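Side-chain contacts in Vv2_1132 (Vibrio vulnificus CMCP6, PDB 5Y9S), which is a LysR-type transcriptional regulator that assembles as a tetramer and probably binds DNA through its helix-turn-helix domain and effectors through its regulatory domain: residues L18-M21 with N25-A28; R33-T36 with R42-Q45; T108-L113 with V132-L137; F155-S160 with P252-E257. One frame throughout, in Å; residues are numbered along the deposited sequence.

Interaction 1: L18-M21 with N25-A28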
loop_
_atom_site.group_PDB
_atom_site.type_symbol
_atom_site.label_atom_id
_atom_site.label_comp_id
_atom_site.label_asym_id
_atom_site.label_seq_id
_atom_site.Cartn_x
_atom_site.Cartn_y
_atom_site.Cartn_z
ATOM N N LEU D 18 1.016 13.291 10.794
ATOM C CA LEU D 18 -0.445 13.287 10.899
ATOM C C LEU D 18 -0.915 14.091 12.112
ATOM O O LEU D 18 -1.815 14.941 12.012
ATOM C CB LEU D 18 -0.952 11.854 11.000
ATOM C CG LEU D 18 -0.738 10.943 9.774
ATOM C CD1 LEU D 18 -1.712 9.790 9.757
ATOM C CD2 LEU D 18 -0.872 11.698 8.480
ATOM N N SER D 19 -0.283 13.857 13.266
ATOM C CA SER D 19 -0.740 14.501 14.498
ATOM C C SER D 19 -0.620 16.019 14.421
ATOM O O SER D 19 -1.494 16.731 14.920
ATOM C CB SER D 19 0.022 13.967 15.712
ATOM O OG SER D 19 -0.074 14.894 16.779
ATOM N N LEU D 20 0.442 16.544 13.797
ATOM C CA LEU D 20 0.518 18.000 13.703
ATOM C C LEU D 20 -0.387 18.537 12.604
ATOM O O LEU D 20 -0.819 19.686 12.678
ATOM C CB LEU D 20 1.977 18.469 13.496
ATOM C CG LEU D 20 2.224 19.839 12.845
ATOM C CD1 LEU D 20 1.704 20.955 13.714
ATOM C CD2 LEU D 20 3.704 20.040 12.613
ATOM N N MET D 21 -0.725 17.725 11.602
ATOM C CA MET D 21 -1.677 18.188 10.593
ATOM C C MET D 21 -3.070 18.377 11.181
ATOM O O MET D 21 -3.772 19.327 10.818
ATOM C CB MET D 21 -1.723 17.211 9.425
ATOM C CG MET D 21 -2.722 17.582 8.326
ATOM S SD MET D 21 -3.023 16.210 7.151
ATOM C CE MET D 21 -4.360 16.890 6.129
ATOM N N ASN D 25 -1.116 22.814 16.088
ATOM C CA ASN D 25 0.022 23.453 16.724
ATOM C C ASN D 25 0.969 22.421 17.322
ATOM O O ASN D 25 0.598 21.272 17.593
ATOM C CB ASN D 25 -0.441 24.458 17.799
ATOM C CG ASN D 25 -0.812 23.788 19.099
ATOM O OD1 ASN D 25 0.022 23.628 19.986
ATOM N ND2 ASN D 25 -2.070 23.382 19.220
ATOM N N PHE D 26 2.211 22.871 17.548
ATOM C CA PHE D 26 3.271 21.965 17.982
ATOM C C PHE D 26 3.012 21.442 19.380
ATOM O O PHE D 26 3.184 20.250 19.643
ATOM C CB PHE D 26 4.626 22.673 17.921
ATOM C CG PHE D 26 5.213 22.698 16.547
ATOM C CD1 PHE D 26 4.872 23.706 15.648
ATOM C CD2 PHE D 26 6.054 21.685 16.129
ATOM C CE1 PHE D 26 5.383 23.701 14.357
ATOM C CE2 PHE D 26 6.565 21.680 14.847
ATOM C CZ PHE D 26 6.230 22.683 13.962
ATOM N N SER D 27 2.598 22.327 20.285
ATOM C CA SER D 27 2.438 21.943 21.676
ATOM C C SER D 27 1.410 20.825 21.817
ATOM O O SER D 27 1.672 19.805 22.471
ATOM C CB SER D 27 2.047 23.166 22.505
ATOM O OG SER D 27 2.040 22.827 23.871
ATOM N N ALA D 28 0.233 20.997 21.201
ATOM C CA ALA D 28 -0.791 19.955 21.261
ATOM C C ALA D 28 -0.323 18.684 20.564
ATOM O O ALA D 28 -0.495 17.572 21.090
ATOM C CB ALA D 28 -2.082 20.464 20.631
#

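Interaction 2: R33-T36 with R42-Q45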
loop_
_atom_site.group_PDB
_atom_site.type_symbol
_atom_site.label_atom_id
_atom_site.label_comp_id
_atom_site.label_asym_id
_atom_site.label_seq_id
_atom_site.Cartn_x
_atom_site.Cartn_y
_atom_site.Cartn_z
ATOM N N ARG D 33 1.563 13.005 21.031
ATOM C CA ARG D 33 2.575 11.992 20.754
ATOM C C ARG D 33 3.450 11.663 21.965
ATOM O O ARG D 33 4.442 10.937 21.823
ATOM C CB ARG D 33 3.449 12.429 19.575
ATOM C CG ARG D 33 2.642 12.738 18.307
ATOM C CD ARG D 33 2.324 11.470 17.511
ATOM N NE ARG D 33 3.520 10.802 17.007
ATOM C CZ ARG D 33 3.766 9.509 17.159
ATOM N NH1 ARG D 33 4.867 8.972 16.658
ATOM N NH2 ARG D 33 2.907 8.749 17.817
ATOM N N PHE D 34 3.128 12.205 23.141
ATOM C CA PHE D 34 3.767 11.818 24.407
ATOM C C PHE D 34 5.281 12.031 24.393
ATOM O O PHE D 34 6.047 11.190 24.873
ATOM C CB PHE D 34 3.414 10.366 24.767
ATOM C CG PHE D 34 1.935 10.092 24.725
ATOM C CD1 PHE D 34 1.075 10.761 25.589
ATOM C CD2 PHE D 34 1.398 9.222 23.787
ATOM C CE1 PHE D 34 -0.291 10.542 25.550
ATOM C CE2 PHE D 34 0.027 9.002 23.733
ATOM C CZ PHE D 34 -0.818 9.662 24.620
ATOM N N VAL D 35 5.723 13.173 23.852
ATOM C CA VAL D 35 7.131 13.576 23.889
ATOM C C VAL D 35 7.197 15.065 24.233
ATOM O O VAL D 35 6.177 15.767 24.246
ATOM C CB VAL D 35 7.865 13.282 22.559
ATOM C CG1 VAL D 35 7.857 11.788 22.263
ATOM C CG2 VAL D 35 7.226 14.059 21.398
ATOM N N THR D 36 8.416 15.546 24.530
ATOM C CA THR D 36 8.601 16.971 24.806
ATOM C C THR D 36 8.170 17.810 23.602
ATOM O O THR D 36 8.243 17.367 22.449
ATOM C CB THR D 36 10.060 17.287 25.170
ATOM O OG1 THR D 36 10.933 16.952 24.082
ATOM C CG2 THR D 36 10.498 16.507 26.426
ATOM N N ARG D 42 12.115 18.584 16.851
ATOM C CA ARG D 42 13.272 17.954 16.227
ATOM C C ARG D 42 12.846 16.826 15.302
ATOM O O ARG D 42 13.480 16.597 14.265
ATOM C CB ARG D 42 14.233 17.449 17.305
ATOM C CG ARG D 42 15.678 17.258 16.849
ATOM C CD ARG D 42 16.607 17.225 18.069
ATOM N NE ARG D 42 16.760 18.542 18.687
ATOM C CZ ARG D 42 16.438 18.838 19.945
ATOM N NH1 ARG D 42 15.931 17.902 20.745
ATOM N NH2 ARG D 42 16.633 20.076 20.409
ATOM N N ARG D 43 11.757 16.132 15.638
ATOM C CA ARG D 43 11.319 15.051 14.770
ATOM C C ARG D 43 10.752 15.618 13.483
ATOM O O ARG D 43 11.126 15.184 12.389
ATOM C CB ARG D 43 10.301 14.170 15.491
ATOM C CG ARG D 43 10.892 13.499 16.746
ATOM C CD ARG D 43 10.503 12.035 16.906
ATOM N NE ARG D 43 9.065 11.878 17.004
ATOM C CZ ARG D 43 8.476 11.218 17.984
ATOM N NH1 ARG D 43 9.231 10.681 18.923
ATOM N NH2 ARG D 43 7.152 11.100 18.027
ATOM N N ILE D 44 9.889 16.634 13.600
ATOM C CA ILE D 44 9.296 17.270 12.428
ATOM C C ILE D 44 10.383 17.828 11.514
ATOM O O ILE D 44 10.293 17.758 10.278
ATOM C CB ILE D 44 8.311 18.356 12.886
ATOM C CG1 ILE D 44 7.121 17.697 13.610
ATOM C CG2 ILE D 44 7.890 19.241 11.727
ATOM C CD1 ILE D 44 6.065 17.110 12.673
ATOM N N GLN D 45 11.437 18.373 12.104
ATOM C CA GLN D 45 12.511 18.939 11.304
ATOM C C GLN D 45 13.297 17.844 10.592
ATOM O O GLN D 45 13.587 17.964 9.399
ATOM C CB GLN D 45 13.417 19.790 12.192
ATOM C CG GLN D 45 14.823 19.961 11.667
ATOM C CD GLN D 45 15.593 21.034 12.432
ATOM O OE1 GLN D 45 15.610 21.031 13.664
ATOM N NE2 GLN D 45 16.212 21.961 11.707
#

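Interaction 3: T108-L113 with V132-L137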
loop_
_atom_site.group_PDB
_atom_site.type_symbol
_atom_site.label_atom_id
_atom_site.label_comp_id
_atom_site.label_asym_id
_atom_site.label_seq_id
_atom_site.Cartn_x
_atom_site.Cartn_y
_atom_site.Cartn_z
ATOM N N THR D 108 -24.907 -9.620 20.253
ATOM C CA THR D 108 -26.129 -9.684 21.047
ATOM C C THR D 108 -25.938 -10.595 22.249
ATOM O O THR D 108 -26.235 -10.215 23.386
ATOM C CB THR D 108 -27.299 -10.164 20.185
ATOM O OG1 THR D 108 -27.015 -11.473 19.675
ATOM C CG2 THR D 108 -27.507 -9.225 19.010
ATOM N N LEU D 109 -25.404 -11.796 22.014
ATOM C CA LEU D 109 -25.238 -12.752 23.100
ATOM C C LEU D 109 -24.320 -12.208 24.177
ATOM O O LEU D 109 -24.462 -12.561 25.352
ATOM C CB LEU D 109 -24.697 -14.071 22.550
ATOM C CG LEU D 109 -25.607 -14.862 21.604
ATOM C CD1 LEU D 109 -24.934 -16.158 21.197
ATOM C CD2 LEU D 109 -26.944 -15.134 22.285
ATOM N N ALA D 110 -23.397 -11.320 23.801
ATOM C CA ALA D 110 -22.411 -10.821 24.752
ATOM C C ALA D 110 -23.008 -9.925 25.839
ATOM O O ALA D 110 -22.351 -9.720 26.865
ATOM C CB ALA D 110 -21.310 -10.066 24.005
ATOM N N VAL D 111 -24.216 -9.378 25.655
ATOM C CA VAL D 111 -24.765 -8.451 26.635
ATOM C C VAL D 111 -25.928 -9.043 27.425
ATOM O O VAL D 111 -26.089 -8.708 28.603
ATOM C CB VAL D 111 -25.168 -7.097 25.999
ATOM C CG1 VAL D 111 -24.108 -6.616 25.033
ATOM C CG2 VAL D 111 -26.512 -7.174 25.302
ATOM N N ASN D 112 -26.726 -9.928 26.836
ATOM C CA ASN D 112 -27.913 -10.438 27.510
ATOM C C ASN D 112 -27.835 -11.926 27.809
ATOM O O ASN D 112 -28.728 -12.456 28.484
ATOM C CB ASN D 112 -29.160 -10.137 26.672
ATOM C CG ASN D 112 -28.872 -10.182 25.187
ATOM O OD1 ASN D 112 -28.389 -11.198 24.672
ATOM N ND2 ASN D 112 -29.141 -9.071 24.488
ATOM N N LEU D 113 -26.792 -12.617 27.347
ATOM C CA LEU D 113 -26.590 -14.009 27.724
ATOM C C LEU D 113 -25.400 -14.178 28.658
ATOM O O LEU D 113 -25.573 -14.622 29.794
ATOM C CB LEU D 113 -26.421 -14.898 26.484
ATOM C CG LEU D 113 -26.399 -16.395 26.815
ATOM C CD1 LEU D 113 -27.788 -16.857 27.208
ATOM C CD2 LEU D 113 -25.869 -17.222 25.647
ATOM N N VAL D 132 -14.325 -11.499 27.000
ATOM C CA VAL D 132 -15.418 -11.705 26.054
ATOM C C VAL D 132 -15.209 -10.760 24.878
ATOM O O VAL D 132 -15.370 -9.543 25.022
ATOM C CB VAL D 132 -16.777 -11.448 26.717
ATOM C CG1 VAL D 132 -17.895 -11.441 25.675
ATOM C CG2 VAL D 132 -17.044 -12.474 27.820
ATOM N N THR D 133 -14.837 -11.294 23.714
ATOM C CA THR D 133 -14.708 -10.455 22.525
ATOM C C THR D 133 -15.819 -10.778 21.543
ATOM O O THR D 133 -15.742 -11.798 20.835
ATOM C CB THR D 133 -13.352 -10.639 21.850
ATOM O OG1 THR D 133 -13.446 -11.711 20.908
ATOM C CG2 THR D 133 -12.292 -10.948 22.874
ATOM N N PRO D 134 -16.853 -9.938 21.436
ATOM C CA PRO D 134 -17.880 -10.174 20.421
ATOM C C PRO D 134 -17.253 -10.069 19.045
ATOM O O PRO D 134 -16.288 -9.332 18.844
ATOM C CB PRO D 134 -18.895 -9.054 20.664
ATOM C CG PRO D 134 -18.414 -8.317 21.887
ATOM C CD PRO D 134 -16.966 -8.598 22.022
ATOM N N SER D 135 -17.805 -10.815 18.091
ATOM C CA SER D 135 -17.175 -10.932 16.783
ATOM C C SER D 135 -18.234 -11.149 15.714
ATOM O O SER D 135 -19.172 -11.927 15.912
ATOM C CB SER D 135 -16.172 -12.094 16.761
ATOM O OG SER D 135 -15.709 -12.357 15.444
ATOM N N VAL D 136 -18.076 -10.467 14.579
ATOM C CA VAL D 136 -18.920 -10.717 13.414
ATOM C C VAL D 136 -18.221 -11.597 12.391
ATOM O O VAL D 136 -18.746 -11.786 11.293
ATOM C CB VAL D 136 -19.403 -9.410 12.745
ATOM C CG1 VAL D 136 -20.072 -8.504 13.755
ATOM C CG2 VAL D 136 -18.246 -8.679 12.035
ATOM N N LEU D 137 -17.034 -12.115 12.707
ATOM C CA LEU D 137 -16.450 -13.114 11.829
ATOM C C LEU D 137 -17.366 -14.342 11.797
ATOM O O LEU D 137 -18.278 -14.500 12.612
ATOM C CB LEU D 137 -15.038 -13.478 12.286
ATOM C CG LEU D 137 -13.955 -12.389 12.266
ATOM C CD1 LEU D 137 -12.801 -12.833 13.128
ATOM C CD2 LEU D 137 -13.453 -12.057 10.852
#

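Interaction 4: F155-S160 with P252-E257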
loop_
_atom_site.group_PDB
_atom_site.type_symbol
_atom_site.label_atom_id
_atom_site.label_comp_id
_atom_site.label_asym_id
_atom_site.label_seq_id
_atom_site.Cartn_x
_atom_site.Cartn_y
_atom_site.Cartn_z
ATOM N N PHE D 155 -19.934 -19.130 22.006
ATOM C CA PHE D 155 -21.377 -19.213 22.207
ATOM C C PHE D 155 -22.065 -18.794 20.920
ATOM O O PHE D 155 -21.667 -17.800 20.305
ATOM C CB PHE D 155 -21.814 -18.319 23.360
ATOM C CG PHE D 155 -21.380 -18.816 24.687
ATOM C CD1 PHE D 155 -20.107 -18.542 25.156
ATOM C CD2 PHE D 155 -22.234 -19.572 25.468
ATOM C CE1 PHE D 155 -19.691 -19.012 26.385
ATOM C CE2 PHE D 155 -21.829 -20.049 26.699
ATOM C CZ PHE D 155 -20.557 -19.775 27.160
ATOM N N THR D 156 -23.077 -19.553 20.504
ATOM C CA THR D 156 -23.722 -19.266 19.225
ATOM C C THR D 156 -25.102 -19.906 19.179
ATOM O O THR D 156 -25.408 -20.830 19.937
ATOM C CB THR D 156 -22.871 -19.766 18.050
ATOM O OG1 THR D 156 -23.379 -19.238 16.816
ATOM C CG2 THR D 156 -22.884 -21.288 18.008
ATOM N N TYR D 157 -25.936 -19.382 18.287
ATOM C CA TYR D 157 -27.201 -20.015 17.930
ATOM C C TYR D 157 -26.940 -21.168 16.962
ATOM O O TYR D 157 -26.003 -21.122 16.156
ATOM C CB TYR D 157 -28.155 -19.002 17.283
ATOM C CG TYR D 157 -28.593 -17.823 18.150
ATOM C CD1 TYR D 157 -29.421 -18.016 19.248
ATOM C CD2 TYR D 157 -28.186 -16.522 17.856
ATOM C CE1 TYR D 157 -29.827 -16.962 20.043
ATOM C CE2 TYR D 157 -28.588 -15.447 18.646
ATOM C CZ TYR D 157 -29.411 -15.684 19.745
ATOM O OH TYR D 157 -29.830 -14.654 20.550
ATOM N N ASN D 158 -27.778 -22.206 17.045
ATOM C CA ASN D 158 -27.523 -23.448 16.311
ATOM C C ASN D 158 -27.424 -23.189 14.812
ATOM O O ASN D 158 -28.029 -22.262 14.280
ATOM C CB ASN D 158 -28.625 -24.470 16.580
ATOM C CG ASN D 158 -29.977 -23.991 16.098
ATOM O OD1 ASN D 158 -30.200 -23.839 14.896
ATOM N ND2 ASN D 158 -30.888 -23.734 17.035
ATOM N N ILE D 159 -26.660 -24.025 14.123
ATOM C CA ILE D 159 -26.302 -23.785 12.728
ATOM C C ILE D 159 -26.993 -24.826 11.857
ATOM O O ILE D 159 -26.754 -26.032 11.998
ATOM C CB ILE D 159 -24.777 -23.805 12.517
ATOM C CG1 ILE D 159 -24.056 -23.140 13.695
ATOM C CG2 ILE D 159 -24.413 -23.115 11.211
ATOM C CD1 ILE D 159 -23.613 -24.122 14.766
ATOM N N SER D 160 -27.861 -24.357 10.967
ATOM C CA SER D 160 -28.406 -25.179 9.896
ATOM C C SER D 160 -27.465 -25.073 8.698
ATOM O O SER D 160 -27.273 -23.978 8.154
ATOM C CB SER D 160 -29.817 -24.716 9.531
ATOM O OG SER D 160 -30.586 -25.772 8.982
ATOM N N PRO D 252 -35.833 -13.208 21.045
ATOM C CA PRO D 252 -35.636 -14.352 21.940
ATOM C C PRO D 252 -36.123 -14.028 23.342
ATOM O O PRO D 252 -35.980 -12.902 23.817
ATOM C CB PRO D 252 -34.116 -14.563 21.908
ATOM C CG PRO D 252 -33.692 -13.991 20.608
ATOM C CD PRO D 252 -34.600 -12.829 20.341
ATOM N N MET D 253 -36.709 -15.033 24.001
ATOM C CA MET D 253 -37.189 -14.819 25.364
ATOM C C MET D 253 -36.099 -14.268 26.265
ATOM O O MET D 253 -36.366 -13.398 27.089
ATOM C CB MET D 253 -37.742 -16.118 25.980
ATOM C CG MET D 253 -39.162 -16.474 25.595
ATOM S SD MET D 253 -40.332 -15.348 26.352
ATOM C CE MET D 253 -40.091 -15.589 28.094
ATOM N N HIS D 254 -34.860 -14.749 26.129
ATOM C CA HIS D 254 -33.866 -14.393 27.141
ATOM C C HIS D 254 -33.488 -12.914 27.109
ATOM O O HIS D 254 -32.884 -12.414 28.069
ATOM C CB HIS D 254 -32.608 -15.263 26.995
ATOM C CG HIS D 254 -31.675 -14.812 25.919
ATOM N ND1 HIS D 254 -31.722 -15.305 24.634
ATOM C CD2 HIS D 254 -30.669 -13.908 25.941
ATOM C CE1 HIS D 254 -30.777 -14.728 23.908
ATOM N NE2 HIS D 254 -30.128 -13.870 24.677
ATOM N N VAL D 255 -33.850 -12.201 26.040
ATOM C CA VAL D 255 -33.540 -10.779 25.942
ATOM C C VAL D 255 -34.583 -9.904 26.627
ATOM O O VAL D 255 -34.294 -8.737 26.922
ATOM C CB VAL D 255 -33.359 -10.417 24.451
ATOM C CG1 VAL D 255 -33.178 -8.940 24.250
ATOM C CG2 VAL D 255 -32.152 -11.157 23.890
ATOM N N ILE D 256 -35.759 -10.443 26.963
ATOM C CA ILE D 256 -36.865 -9.631 27.453
ATOM C C ILE D 256 -37.331 -10.054 28.842
ATOM O O ILE D 256 -38.432 -9.686 29.255
ATOM C CB ILE D 256 -38.050 -9.664 26.471
ATOM C CG1 ILE D 256 -38.426 -11.115 26.191
ATOM C CG2 ILE D 256 -37.689 -8.977 25.191
ATOM C CD1 ILE D 256 -39.745 -11.304 25.449
ATOM N N GLU D 257 -36.533 -10.844 29.559
ATOM C CA GLU D 257 -36.976 -11.365 30.852
ATOM C C GLU D 257 -37.409 -10.238 31.777
ATOM O O GLU D 257 -38.464 -10.322 32.415
ATOM C CB GLU D 257 -35.860 -12.191 31.494
ATOM C CG GLU D 257 -36.303 -13.055 32.674
ATOM C CD GLU D 257 -35.127 -13.658 33.451
ATOM O OE1 GLU D 257 -34.047 -13.872 32.855
ATOM O OE2 GLU D 257 -35.282 -13.916 34.664
#

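Interaction 1: L18-M21 with N25-A28
In the N-terminal DNA-binding domain of the LysR type, Leu20 on helix 11-22 meets Phe26 at the start of helix 26-32, across the short connection between these helices. The two methyl groups of Leu20 divide the work. CD2 lies over one face of the Phe26 ring as a CH-pi contact, 4.2 Å from the ring centroid and 26° off the normal, with Phe26 CZ its nearest atom at 3.9 Å. CD1 turns instead to the backbone of Asn25, reaching Asn25 C at 4.0 Å. CG of Leu20 stands anti to the backbone N (chi1 157°), which carries both methyls toward the following helix although the CB itself does not aim there.

Helix 26-32 is the first helix of the helix-turn-helix, and Asn25 is its N-cap: Ala28 N donates to Asn25 OD1 over 2.9 Å, nearly straight at 167°, the donor standing above the carbonyl plane. This bond fixes the amide at the helix start while the CB of Asn25 points away from helix 11-22. Phe40 and Ile44 of helix 37-51 close on Leu20, and Phe40 also reaches Phe26. On the far side of helix 11-22, Leu18 and Met21 pack on Leu166 of the second subunit.

Interaction 2: R33-T36 with R42-Q45
Arg33 and Arg43 bring their guanidinium groups together, with Arg33 NH1 3.4 Å from Arg43 NH2. Both atoms are donors, so nothing is bonded between them; the anion that gathers them is Asp16 of helix 11-22, whose OD1 takes Arg33 NE and whose OD2 takes Arg43 NE in two salt bridges. The carboxylate probably offsets much of the doubled positive charge. The guanidinium planes are turned 54° against each other, and Arg33 NE sits at the edge of the Arg43 group, in its plane, 3.8 Å from Arg43 NH2. Both chains are bent at chi2 and chi3, so neither side chain runs out fully extended. Arg33 NH1 is further fixed by Lys12 O.

The segments lie in the turn and on the second helix, 37-51, of the helix-turn-helix, which in LysR relatives is the recognition helix. Arg33 is the first residue to leave helical geometry after helix 26-32, and Phe34, with a positive phi of 59°, is the C-prime residue of a Schellman motif that ends it. Val35 then turns inward onto Arg43: CG1 comes within 3.8 Å of Arg43 NH1, while CG2 lies 4.3 Å above one face of the guanidinium, offset toward its rim.

Even this close-set group lies at the surface, since Arg33, Val35 and Arg43 are each partly exposed. Beyond it the contact gives way to solvent at Thr36, an exposed residue that makes no touch across to 42-45 and uses OG1 to cap helix 37-51 through Ala39 N.

Interaction 3: T108-L113 with V132-L137
Helix 107-112 passes beside strand 129-134 so that Ala110 and Pro134 have the nearest CA atoms, 6.3 Å apart, and the CB bonds of Ala110, Val132 and Pro134 all point across the gap. Strand 100-105 runs parallel to 129-134, and helix 107-112 belongs to the beta-alpha-beta crossover between them, a basic unit of the alpha/beta fold of periplasmic-binding-protein-like regulatory domains.

The contact is wholly apolar and hinges on one methyl group. Ala110 CB faces both partners, bridging Val132 CG1 and Pro134 CG at 4.0 Å each. Val132 and Pro134 lie two residues apart and turn to the same side of their strand, whereas Thr133 between them faces away. Val132 has CG1 anti to its own backbone N (chi1 171°), the position that sets this branch against the alanine.

The small side chain is consistent with this close approach, and Cys105 of the neighbouring strand adds to its surroundings. The edge also serves the assembly: Val132 pairs in parallel with a strand of the second subunit, continuing the sheet across the interface. There Val132 O accepts from OG1 of Thr232 of the second subunit, and Ala110 O from OG of its Ser237.

Interaction 4: F155-S160 with P252-E257
The rings of Tyr157 and His254 meet edge on: Tyr157 OH lies in the plane of the imidazole at its edge, 3.5 Å from His254 CE1, and CE1 in turn sits near the plane of the phenol. Neither ring therefore lies over the other. One face of the imidazole carries Val255 CG2, 3.5 Å above the plane and offset toward the rim. The ring of Phe210 also meets that of Tyr157, the planes about 10° apart.

The approach comes from opposite directions, each side chain extending from its own segment until the hydroxyl meets the imidazole carbon. A second touch is made on the same oxygen by Pro252, whose CG comes within 3.9 Å of Tyr157 OH; the proline and the tyrosine side chains cross at about a right angle. His254 holds its CG between the backbone N and the carbonyl carbon (chi1 80°), a setting that turns the ring toward strand 153-157. Its orientation there is helped by a hydrogen bond between ND1 and Glu180 OE1. The side-chain amide of Asn112 is a near neighbour of NE2, and a bond between them is only probable. The carboxylate would be expected to favour a proton on ND1.

The backbones stay well apart, with the nearest CA atoms, those of Tyr157 and Pro252, 10.9 Å from each other, so side chains alone span the gap. Strands 153-157 and 248-252 belong to different parts of the mixed sheet, consistent with the two subdomains of a periplasmic-binding-protein-like domain, whose intervening cleft receives effectors in LysR relatives.

The four contacts follow one another along the chain, each closing before the next opens, and fall into two pairs. Interactions 1 and 2 lie in the DNA-binding domain with centres about 9 Å apart; they touch through Leu20 and Ile44, so helices 11-22, 26-32 and 37-51 form one packed unit. Interactions 3 and 4 share the regulatory domain and its mixed sheet, with centres about 11 Å apart, and Leu109 CD2 packs on Tyr157 OH at 3.4 Å. Between the pairs, centres are about 37 to 51 Å apart, consistent with separate domains joined through helix 67-90 and the linker after it. Interactions 1 and 3 both reach the second subunit, so each domain contributes to the assembly.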